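Local coordinates for protein 5-formaminoimidazole-4-carboxamide-1-(Beta)-D-ribofuranosyl 5'-monophosphate synthetase (Thermococcus kodakarensis, PDB 2PBZ) that binds ATP and probably acts as a carbon-nitrogen bond-forming ligase, with magnesium or manganese as cofactor, in the purine biosynthesis that leads to IMP, at residues K26-R36 with I44-M54. Numbering follows the deposited sequence.
Sequences KTRLYVSPKRR and IVDDLVVAEEM
Thr-27 to Val-31 and Asp-47 to Val-50 run as adjacent parallel strands, their axes 4.6 Å apart and 16° from parallel. Backbone bonds alternate in the parallel pattern: Asp-47 N donates to Thr-27 O at 2.7 Å, Leu-29 N to Asp-47 O, Val-49 N to Leu-29 O, Val-31 N to Val-49 O, and Ala-51 N to Val-31 O beyond the last bridge. At the start of the ladder, Asp-46 turns its carboxylate back to the first strand, where OD2 accepts Thr-27 N at 2.8 Å from above the carboxylate plane.

Charge pairing joins Arg-28 and Asp-47, which extend side by side on one face. Arg-28 NE reaches Asp-47 OD2 at 2.8 Å on the anti side, tilted out of the carboxylate plane, with the two flat groups perpendicular. A bend at chi3 (-61°) turns the guanidinium, whose NH1 also pairs with Asp-61.

Apolar contacts occur on both faces. Next to Arg-28, Val-49 lies over the Tyr-30 ring, its CB 4.2 Å from the centroid and 11° off the normal, a CH-pi contact; the phenol OH bonds Asn-59. On the opposite face of the sheet, Leu-48 CD1 packs on Val-31 CG1 at 3.5 Å and on Leu-29 CB at 3.8 Å; Tyr-39 of helix 36-40 touches Leu-29 and Val-31.

That helix makes the pair a beta-alpha-beta unit, in a region assigned to a Rossmann-like family, with strand 5-8 flanking 27-31 on its other side. The chemistry thus divides by face: Asp-47 and Asp-61 together probably fix the Arg-28 guanidinium beside Tyr-30, while aliphatic contacts join the other face to the crossover helix.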
loop_
_atom_site.group_PDB
_atom_site.type_symbol
_atom_site.label_atom_id
_atom_site.label_comp_id
_atom_site.label_asym_id
_atom_site.label_seq_id
_atom_site.Cartn_x
_atom_site.Cartn_y
_atom_site.Cartn_z
ATOM N N LYS A 26 -1.435 11.285 -27.837
ATOM C CA LYS A 26 -0.193 10.768 -28.384
ATOM C C LYS A 26 0.871 11.106 -27.362
ATOM O O LYS A 26 0.730 12.072 -26.624
ATOM C CB LYS A 26 0.119 11.428 -29.731
ATOM C CG LYS A 26 0.495 10.438 -30.816
ATOM C CD LYS A 26 -0.632 9.451 -31.042
ATOM C CE LYS A 26 -0.262 8.371 -32.048
ATOM N NZ LYS A 26 -1.335 7.322 -32.170
ATOM N N THR A 27 1.946 10.331 -27.348
ATOM C CA THR A 27 3.011 10.492 -26.364
ATOM C C THR A 27 4.407 10.834 -26.877
ATOM O O THR A 27 4.872 10.255 -27.858
ATOM C CB THR A 27 3.091 9.193 -25.520
ATOM O OG1 THR A 27 1.978 9.145 -24.620
ATOM C CG2 THR A 27 4.380 9.107 -24.753
ATOM N N ARG A 28 5.066 11.769 -26.188
ATOM C CA ARG A 28 6.437 12.171 -26.498
ATOM C C ARG A 28 7.246 12.359 -25.224
ATOM O O ARG A 28 6.894 13.164 -24.366
ATOM C CB ARG A 28 6.496 13.471 -27.281
ATOM C CG ARG A 28 7.906 14.050 -27.359
ATOM C CD ARG A 28 7.927 15.359 -28.099
ATOM N NE ARG A 28 7.470 15.208 -29.474
ATOM C CZ ARG A 28 6.938 16.192 -30.193
ATOM N NH1 ARG A 28 6.803 17.394 -29.652
ATOM N NH2 ARG A 28 6.534 15.973 -31.439
ATOM N N LEU A 29 8.354 11.636 -25.117
ATOM C CA LEU A 29 9.200 11.717 -23.943
ATOM C C LEU A 29 10.604 12.195 -24.264
ATOM O O LEU A 29 11.226 11.693 -25.186
ATOM C CB LEU A 29 9.282 10.343 -23.275
ATOM C CG LEU A 29 10.090 10.251 -21.983
ATOM C CD1 LEU A 29 9.341 10.980 -20.886
ATOM C CD2 LEU A 29 10.322 8.806 -21.603
ATOM N N TYR A 30 11.090 13.171 -23.503
ATOM C CA TYR A 30 12.444 13.686 -23.668
ATOM C C TYR A 30 13.261 12.950 -22.615
ATOM O O TYR A 30 12.986 13.074 -21.428
ATOM C CB TYR A 30 12.505 15.178 -23.365
ATOM C CG TYR A 30 11.918 16.084 -24.410
ATOM C CD1 TYR A 30 10.580 15.997 -24.763
ATOM C CD2 TYR A 30 12.699 17.057 -25.017
ATOM C CE1 TYR A 30 10.025 16.870 -25.699
ATOM C CE2 TYR A 30 12.159 17.938 -25.956
ATOM C CZ TYR A 30 10.820 17.842 -26.289
ATOM O OH TYR A 30 10.267 18.740 -27.165
ATOM N N VAL A 31 14.265 12.191 -23.044
ATOM C CA VAL A 31 15.076 11.405 -22.124
ATOM C C VAL A 31 16.557 11.485 -22.480
ATOM O O VAL A 31 16.916 11.755 -23.623
ATOM C CB VAL A 31 14.625 9.921 -22.162
ATOM C CG1 VAL A 31 14.975 9.317 -23.514
ATOM C CG2 VAL A 31 15.277 9.126 -21.047
ATOM N N SER A 32 17.422 11.238 -21.499
ATOM C CA SER A 32 18.856 11.274 -21.740
ATOM C C SER A 32 19.349 9.916 -22.230
ATOM O O SER A 32 18.666 8.898 -22.089
ATOM C CB SER A 32 19.609 11.669 -20.472
ATOM O OG SER A 32 19.449 10.710 -19.450
ATOM N N PRO A 33 20.549 9.885 -22.820
ATOM C CA PRO A 33 21.076 8.614 -23.314
ATOM C C PRO A 33 21.199 7.532 -22.242
ATOM O O PRO A 33 20.865 6.376 -22.488
ATOM C CB PRO A 33 22.413 9.012 -23.931
ATOM C CG PRO A 33 22.808 10.218 -23.124
ATOM C CD PRO A 33 21.514 10.974 -23.023
ATOM N N LYS A 34 21.644 7.910 -21.049
ATOM C CA LYS A 34 21.802 6.940 -19.968
ATOM C C LYS A 34 20.492 6.307 -19.501
ATOM O O LYS A 34 20.456 5.119 -19.183
ATOM C CB LYS A 34 22.503 7.579 -18.766
ATOM C CG LYS A 34 22.877 6.570 -17.695
ATOM C CD LYS A 34 23.514 7.237 -16.475
ATOM C CE LYS A 34 23.846 6.200 -15.393
ATOM N NZ LYS A 34 24.724 6.734 -14.298
ATOM N N ARG A 35 19.415 7.092 -19.479
ATOM C CA ARG A 35 18.125 6.588 -19.026
ATOM C C ARG A 35 17.203 6.039 -20.109
ATOM O O ARG A 35 16.219 5.389 -19.788
ATOM C CB ARG A 35 17.378 7.681 -18.255
ATOM C CG ARG A 35 17.864 7.940 -16.834
ATOM C CD ARG A 35 17.079 9.090 -16.181
ATOM N NE ARG A 35 17.256 9.172 -14.724
ATOM C CZ ARG A 35 18.435 9.136 -14.087
ATOM N NH1 ARG A 35 19.578 9.006 -14.769
ATOM N NH2 ARG A 35 18.482 9.247 -12.760
ATOM N N ARG A 36 17.511 6.270 -21.383
ATOM C CA ARG A 36 16.619 5.799 -22.438
ATOM C C ARG A 36 16.415 4.297 -22.637
ATOM O O ARG A 36 15.367 3.885 -23.117
ATOM C CB ARG A 36 16.989 6.407 -23.790
ATOM C CG ARG A 36 18.241 5.879 -24.422
ATOM C CD ARG A 36 18.158 5.986 -25.949
ATOM N NE ARG A 36 17.504 4.827 -26.546
ATOM C CZ ARG A 36 17.965 3.579 -26.465
ATOM N NH1 ARG A 36 19.094 3.309 -25.813
ATOM N NH2 ARG A 36 17.286 2.588 -27.031
ATOM N N ILE A 44 4.346 2.751 -23.828
ATOM C CA ILE A 44 3.547 3.957 -23.634
ATOM C C ILE A 44 4.142 5.202 -24.277
ATOM O O ILE A 44 3.519 6.272 -24.260
ATOM C CB ILE A 44 3.314 4.244 -22.134
ATOM C CG1 ILE A 44 4.663 4.376 -21.433
ATOM C CG2 ILE A 44 2.447 3.145 -21.521
ATOM C CD1 ILE A 44 4.586 4.942 -20.039
ATOM N N VAL A 45 5.337 5.071 -24.840
ATOM C CA VAL A 45 5.982 6.207 -25.483
ATOM C C VAL A 45 5.958 6.095 -27.010
ATOM O O VAL A 45 6.411 5.096 -27.581
ATOM C CB VAL A 45 7.451 6.354 -25.040
ATOM C CG1 VAL A 45 8.018 7.666 -25.539
ATOM C CG2 VAL A 45 7.554 6.249 -23.547
ATOM N N ASP A 46 5.432 7.125 -27.666
ATOM C CA ASP A 46 5.373 7.139 -29.116
ATOM C C ASP A 46 6.621 7.817 -29.684
ATOM O O ASP A 46 7.415 7.184 -30.378
ATOM C CB ASP A 46 4.095 7.840 -29.587
ATOM C CG ASP A 46 2.831 7.202 -29.002
ATOM O OD1 ASP A 46 2.836 5.982 -28.741
ATOM O OD2 ASP A 46 1.822 7.915 -28.806
ATOM N N ASP A 47 6.810 9.092 -29.383
ATOM C CA ASP A 47 7.991 9.802 -29.865
ATOM C C ASP A 47 8.989 9.944 -28.729
ATOM O O ASP A 47 8.679 10.531 -27.718
ATOM C CB ASP A 47 7.593 11.185 -30.400
ATOM C CG ASP A 47 8.785 11.991 -30.908
ATOM O OD1 ASP A 47 9.840 11.385 -31.197
ATOM O OD2 ASP A 47 8.664 13.232 -31.038
ATOM N N LEU A 48 10.188 9.401 -28.903
ATOM C CA LEU A 48 11.213 9.468 -27.870
ATOM C C LEU A 48 12.373 10.361 -28.281
ATOM O O LEU A 48 13.207 9.982 -29.096
ATOM C CB LEU A 48 11.737 8.065 -27.548
ATOM C CG LEU A 48 12.705 7.943 -26.373
ATOM C CD1 LEU A 48 11.996 8.291 -25.055
ATOM C CD2 LEU A 48 13.241 6.522 -26.331
ATOM N N VAL A 49 12.426 11.547 -27.691
ATOM C CA VAL A 49 13.457 12.532 -27.982
ATOM C C VAL A 49 14.643 12.425 -27.035
ATOM O O VAL A 49 14.597 12.929 -25.921
ATOM C CB VAL A 49 12.875 13.960 -27.873
ATOM C CG1 VAL A 49 13.891 14.972 -28.342
ATOM C CG2 VAL A 49 11.596 14.056 -28.671
ATOM N N VAL A 50 15.712 11.780 -27.482
ATOM C CA VAL A 50 16.904 11.636 -26.649
ATOM C C VAL A 50 17.715 12.919 -26.676
ATOM O O VAL A 50 17.825 13.544 -27.724
ATOM C CB VAL A 50 17.806 10.509 -27.150
ATOM C CG1 VAL A 50 18.924 10.268 -26.163
ATOM C CG2 VAL A 50 16.986 9.258 -27.375
ATOM N N ALA A 51 18.288 13.299 -25.535
ATOM C CA ALA A 51 19.085 14.515 -25.450
ATOM C C ALA A 51 19.975 14.587 -24.209
ATOM O O ALA A 51 19.616 14.084 -23.152
ATOM C CB ALA A 51 18.172 15.730 -25.493
ATOM N N GLU A 52 21.136 15.218 -24.346
ATOM C CA GLU A 52 22.053 15.375 -23.224
ATOM C C GLU A 52 21.383 16.275 -22.175
ATOM O O GLU A 52 21.386 15.967 -20.983
ATOM C CB GLU A 52 23.362 16.032 -23.684
ATOM C CG GLU A 52 24.087 15.347 -24.852
ATOM C CD GLU A 52 24.536 13.906 -24.545
ATOM O OE1 GLU A 52 24.808 13.586 -23.351
ATOM O OE2 GLU A 52 24.627 13.095 -25.505
ATOM N N GLU A 53 20.817 17.386 -22.646
ATOM C CA GLU A 53 20.134 18.369 -21.807
ATOM C C GLU A 53 18.659 18.402 -22.206
ATOM O O GLU A 53 18.329 18.131 -23.360
ATOM C CB GLU A 53 20.742 19.767 -22.026
ATOM C CG GLU A 53 22.181 19.939 -21.555
ATOM C CD GLU A 53 22.309 19.937 -20.027
ATOM O OE1 GLU A 53 21.652 20.792 -19.365
ATOM O OE2 GLU A 53 23.075 19.083 -19.493
HETATM N N MSE A 54 17.790 18.755 -21.256
HETATM C CA MSE A 54 16.341 18.828 -21.493
HETATM C C MSE A 54 15.888 20.236 -21.873
HETATM O O MSE A 54 14.698 20.487 -22.063
HETATM C CB MSE A 54 15.575 18.416 -20.235
HETATM C CG MSE A 54 16.070 17.154 -19.563
HETATM SE SE MSE A 54 15.826 15.541 -20.612
HETATM C CE MSE A 54 13.906 15.392 -20.522
#